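Local coordinates for protein PsaG (Dunaliella salina, PDB 6SL5) that is a membrane subunit of photosystem I that holds chlorophyll a and beta-carotene, probably at the edge where light-harvesting antenna docks, at residues 6-15 / 75-86. Residues are numbered along the deposited sequence; the frame is centred on the assembly and turned at random.
With BCR (beta-carotene), chain B.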
loop_
_atom_site.group_PDB
_atom_site.type_symbol
_atom_site.label_atom_id
_atom_site.label_comp_id
_atom_site.label_asym_id
_atom_site.label_seq_id
_atom_site.Cartn_x
_atom_site.Cartn_y
_atom_site.Cartn_z
ATOM N N ALA H 6 37.760 59.579 -1.424
ATOM C CA ALA H 6 37.106 58.472 -2.123
ATOM C C ALA H 6 35.606 58.398 -1.891
ATOM O O ALA H 6 34.895 57.786 -2.683
ATOM C CB ALA H 6 37.723 57.144 -1.701
ATOM N N ILE H 7 35.149 58.919 -0.749
ATOM C CA ILE H 7 33.692 58.886 -0.420
ATOM C C ILE H 7 33.134 60.298 -0.605
ATOM O O ILE H 7 31.898 60.452 -0.617
ATOM C CB ILE H 7 33.451 58.366 1.011
ATOM C CG1 ILE H 7 31.959 58.189 1.304
ATOM C CG2 ILE H 7 34.119 59.272 2.031
ATOM C CD1 ILE H 7 31.672 57.399 2.559
ATOM N N GLY H 8 34.026 61.286 -0.711
ATOM C CA GLY H 8 33.597 62.680 -0.924
ATOM C C GLY H 8 33.437 62.930 -2.412
ATOM O O GLY H 8 32.409 63.504 -2.817
ATOM N N GLY H 9 34.427 62.483 -3.190
ATOM C CA GLY H 9 34.405 62.581 -4.641
ATOM C C GLY H 9 33.437 61.629 -5.263
ATOM O O GLY H 9 33.136 61.682 -6.457
ATOM N N SER H 10 32.947 60.754 -4.426
ATOM C CA SER H 10 31.943 59.780 -4.722
ATOM C C SER H 10 30.562 60.342 -4.626
ATOM O O SER H 10 29.717 60.106 -5.501
ATOM C CB SER H 10 31.932 58.748 -3.670
ATOM O OG SER H 10 30.896 57.945 -4.111
ATOM N N THR H 11 30.310 61.028 -3.507
ATOM C CA THR H 11 28.979 61.618 -3.222
ATOM C C THR H 11 28.619 62.607 -4.306
ATOM O O THR H 11 27.552 62.474 -4.931
ATOM C CB THR H 11 28.964 62.382 -1.892
ATOM O OG1 THR H 11 29.271 61.488 -0.826
ATOM C CG2 THR H 11 27.643 63.070 -1.628
ATOM N N VAL H 12 29.523 63.549 -4.507
ATOM C CA VAL H 12 29.232 64.571 -5.482
ATOM C C VAL H 12 29.068 63.982 -6.880
ATOM O O VAL H 12 28.196 64.423 -7.625
ATOM C CB VAL H 12 30.324 65.645 -5.377
ATOM C CG1 VAL H 12 31.723 65.069 -5.586
ATOM C CG2 VAL H 12 30.039 66.756 -6.324
ATOM N N SER H 13 29.863 62.966 -7.250
ATOM C CA SER H 13 29.719 62.390 -8.587
ATOM C C SER H 13 28.399 61.651 -8.724
ATOM O O SER H 13 27.727 61.766 -9.753
ATOM C CB SER H 13 30.900 61.482 -8.920
ATOM O OG SER H 13 31.092 60.503 -7.920
ATOM N N PHE H 14 27.992 60.932 -7.682
ATOM C CA PHE H 14 26.718 60.233 -7.728
ATOM C C PHE H 14 25.554 61.225 -7.714
ATOM O O PHE H 14 24.553 61.028 -8.419
ATOM C CB PHE H 14 26.651 59.218 -6.584
ATOM C CG PHE H 14 27.159 57.858 -6.976
ATOM C CD1 PHE H 14 26.396 57.063 -7.804
ATOM C CD2 PHE H 14 28.397 57.384 -6.550
ATOM C CE1 PHE H 14 26.831 55.822 -8.184
ATOM C CE2 PHE H 14 28.841 56.123 -6.942
ATOM C CZ PHE H 14 28.053 55.347 -7.760
ATOM N N LEU H 15 25.698 62.334 -6.976
ATOM C CA LEU H 15 24.654 63.360 -6.922
ATOM C C LEU H 15 24.526 64.107 -8.242
ATOM O O LEU H 15 23.416 64.271 -8.756
ATOM C CB LEU H 15 24.937 64.370 -5.813
ATOM C CG LEU H 15 24.928 63.951 -4.347
ATOM C CD1 LEU H 15 25.370 65.051 -3.405
ATOM C CD2 LEU H 15 23.577 63.554 -4.036
ATOM N N ALA H 75 22.073 59.829 -3.002
ATOM C CA ALA H 75 23.297 60.155 -2.300
ATOM C C ALA H 75 23.899 58.971 -1.614
ATOM O O ALA H 75 25.079 59.023 -1.263
ATOM C CB ALA H 75 23.063 61.212 -1.268
ATOM N N LEU H 76 23.139 57.894 -1.485
ATOM C CA LEU H 76 23.611 56.649 -0.919
ATOM C C LEU H 76 24.547 55.950 -1.865
ATOM O O LEU H 76 25.165 54.958 -1.482
ATOM C CB LEU H 76 22.446 55.730 -0.592
ATOM C CG LEU H 76 21.952 55.639 0.835
ATOM C CD1 LEU H 76 23.052 55.033 1.670
ATOM C CD2 LEU H 76 21.524 56.978 1.379
ATOM N N GLY H 77 24.658 56.470 -3.090
ATOM C CA GLY H 77 25.593 55.950 -4.044
ATOM C C GLY H 77 27.001 56.203 -3.569
ATOM O O GLY H 77 27.914 55.481 -3.960
ATOM N N HIS H 78 27.110 57.180 -2.676
ATOM C CA HIS H 78 28.384 57.665 -2.092
ATOM C C HIS H 78 29.050 56.577 -1.250
ATOM O O HIS H 78 30.289 56.596 -1.123
ATOM C CB HIS H 78 28.046 58.987 -1.388
ATOM C CG HIS H 78 28.124 59.149 0.093
ATOM N ND1 HIS H 78 26.989 59.309 0.868
ATOM C CD2 HIS H 78 29.171 59.388 0.911
ATOM C CE1 HIS H 78 27.337 59.549 2.117
ATOM N NE2 HIS H 78 28.673 59.574 2.173
ATOM N N VAL H 79 28.238 55.666 -0.703
ATOM C CA VAL H 79 28.681 54.677 0.201
ATOM C C VAL H 79 28.355 53.317 -0.361
ATOM O O VAL H 79 29.036 52.340 -0.049
ATOM C CB VAL H 79 28.045 54.929 1.573
ATOM C CG1 VAL H 79 28.779 54.333 2.507
ATOM C CG2 VAL H 79 28.302 56.311 2.010
ATOM N N PHE H 80 27.387 53.242 -1.247
ATOM C CA PHE H 80 27.093 51.980 -1.867
ATOM C C PHE H 80 28.107 51.688 -2.967
ATOM O O PHE H 80 28.622 50.570 -3.064
ATOM C CB PHE H 80 25.668 52.011 -2.401
ATOM C CG PHE H 80 25.417 51.018 -3.448
ATOM C CD1 PHE H 80 25.312 51.397 -4.774
ATOM C CD2 PHE H 80 25.301 49.690 -3.115
ATOM C CE1 PHE H 80 25.087 50.453 -5.752
ATOM C CE2 PHE H 80 25.061 48.749 -4.087
ATOM C CZ PHE H 80 24.964 49.124 -5.404
ATOM N N GLY H 81 28.416 52.685 -3.800
ATOM C CA GLY H 81 29.330 52.503 -4.900
ATOM C C GLY H 81 30.766 52.909 -4.682
ATOM O O GLY H 81 31.630 52.501 -5.460
ATOM N N TYR H 82 31.073 53.694 -3.666
ATOM C CA TYR H 82 32.470 54.034 -3.476
ATOM C C TYR H 82 32.998 53.833 -2.089
ATOM O O TYR H 82 34.184 54.089 -1.881
ATOM C CB TYR H 82 32.771 55.469 -3.809
ATOM C CG TYR H 82 33.171 55.957 -5.180
ATOM C CD1 TYR H 82 34.486 56.310 -5.427
ATOM C CD2 TYR H 82 32.225 56.223 -6.164
ATOM C CE1 TYR H 82 34.872 56.843 -6.631
ATOM C CE2 TYR H 82 32.594 56.761 -7.378
ATOM C CZ TYR H 82 33.924 57.064 -7.606
ATOM O OH TYR H 82 34.315 57.593 -8.808
ATOM N N PHE H 83 32.184 53.363 -1.137
ATOM C CA PHE H 83 32.803 53.052 0.181
ATOM C C PHE H 83 33.531 51.713 0.008
ATOM O O PHE H 83 34.392 51.372 0.842
ATOM C CB PHE H 83 31.811 53.105 1.346
ATOM C CG PHE H 83 32.410 53.334 2.710
ATOM C CD1 PHE H 83 32.216 54.534 3.374
ATOM C CD2 PHE H 83 33.157 52.350 3.339
ATOM C CE1 PHE H 83 32.764 54.752 4.628
ATOM C CE2 PHE H 83 33.701 52.566 4.596
ATOM C CZ PHE H 83 33.504 53.766 5.237
ATOM N N LEU H 84 33.150 50.968 -1.040
ATOM C CA LEU H 84 33.839 49.737 -1.405
ATOM C C LEU H 84 35.210 50.066 -1.953
ATOM O O LEU H 84 36.195 49.416 -1.593
ATOM C CB LEU H 84 33.028 48.942 -2.437
ATOM C CG LEU H 84 33.616 47.669 -3.094
ATOM C CD1 LEU H 84 32.556 46.609 -3.300
ATOM C CD2 LEU H 84 34.264 47.905 -4.453
ATOM N N LEU H 85 35.289 51.070 -2.828
ATOM C CA LEU H 85 36.572 51.500 -3.361
ATOM C C LEU H 85 37.365 52.206 -2.277
ATOM O O LEU H 85 38.598 52.126 -2.251
ATOM C CB LEU H 85 36.376 52.434 -4.563
ATOM C CG LEU H 85 36.257 51.873 -5.984
ATOM C CD1 LEU H 85 37.481 51.047 -6.285
ATOM C CD2 LEU H 85 34.980 51.072 -6.219
ATOM N N ALA H 86 36.658 52.880 -1.368
ATOM C CA ALA H 86 37.282 53.590 -0.262
ATOM C C ALA H 86 37.862 52.623 0.749
ATOM O O ALA H 86 38.855 52.937 1.408
ATOM C CB ALA H 86 36.254 54.485 0.431
HETATM C C1 BCR B . 22.567 74.211 -3.909
HETATM C C2 BCR B . 21.131 74.703 -3.787
HETATM C C3 BCR B . 20.915 75.430 -2.465
HETATM C C4 BCR B . 21.290 74.541 -1.286
HETATM C C5 BCR B . 22.586 73.798 -1.495
HETATM C C6 BCR B . 22.892 73.355 -2.711
HETATM C C7 BCR B . 23.557 72.051 -2.914
HETATM C C8 BCR B . 23.294 70.964 -2.202
HETATM C C9 BCR B . 23.916 69.659 -2.375
HETATM C C10 BCR B . 23.463 68.453 -1.691
HETATM C C11 BCR B . 23.945 67.382 -0.881
HETATM C C33 BCR B . 23.521 73.570 -0.346
HETATM C C31 BCR B . 23.525 75.394 -3.919
HETATM C C32 BCR B . 22.745 73.373 -5.167
HETATM C C34 BCR B . 25.094 69.557 -3.297
HETATM C C12 BCR B . 24.448 66.462 -0.265
HETATM C C13 BCR B . 25.640 65.752 0.059
HETATM C C14 BCR B . 25.740 64.522 0.650
HETATM C C15 BCR B . 24.741 63.610 1.128
HETATM C C16 BCR B . 24.437 62.338 1.489
HETATM C C17 BCR B . 23.273 61.974 1.936
HETATM C C18 BCR B . 22.972 60.837 2.612
HETATM C C19 BCR B . 23.999 59.817 2.927
HETATM C C20 BCR B . 24.325 58.605 3.385
HETATM C C21 BCR B . 25.128 57.484 3.787
HETATM C C22 BCR B . 24.701 56.333 4.362
HETATM C C23 BCR B . 25.663 55.273 4.738
HETATM C C24 BCR B . 25.566 53.818 4.373
HETATM C C25 BCR B . 26.596 52.854 4.821
HETATM C C26 BCR B . 27.418 53.143 5.826
HETATM C C27 BCR B . 28.891 52.891 5.610
HETATM C C28 BCR B . 29.061 51.458 5.125
HETATM C C29 BCR B . 28.233 51.223 3.866
HETATM C C30 BCR B . 26.754 51.502 4.123
HETATM C C35 BCR B . 26.930 66.428 -0.307
HETATM C C36 BCR B . 21.562 60.608 3.066
HETATM C C37 BCR B . 23.242 56.132 4.639
HETATM C C38 BCR B . 26.952 53.685 7.147
HETATM C C39 BCR B . 26.174 50.409 5.012
HETATM C C40 BCR B . 26.044 51.549 2.776
#
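Thr-11 and His-78 lie side by side where membrane helix 3-20 of PsaG packs antiparallel on the broken helical segment 75-86, Ala-6 beside Ala-86 at one end and Leu-15 beside Ala-75 at the other. The CB of His-78 sits 3.6 Å from CB of Thr-11. Beyond CG the ring divides: NE2 lies 3.7 Å from Ile-7 CG1, while ND1 turns back to donate to Ala-75 O at 2.9 Å, a bent bond (138° at the hydrogen) with the acceptor in the ring plane. Val-79 CG2 covers the centre of one ring face. The backbone N of His-78 grips Ala-75 O from the opposite face of its carbonyl plane. At the tip, CE1 meets C20 of beta-carotene at 3.4 Å, and a chlorophyll a touches both His-78 and Ile-7. Replacing His-78 by an alanine would probably leave Ala-75 O with one of its two donors, the backbone N, and open a gap beside the polyene. Further along the carotene, Leu-15 has CG beside its backbone N (chi1 -65°); with chi2 174° the methyls part, CD1 to the polyene and CD2 to Ala-75 CB, 3.7 Å away. Behind the histidine, Ser-10 OG makes a weak hydrogen bond to His-78 O. On that flank, Phe-14 lays one ring face over Gly-77, whose CA stands 3.9 Å from the ring centroid in a CH-pi contact.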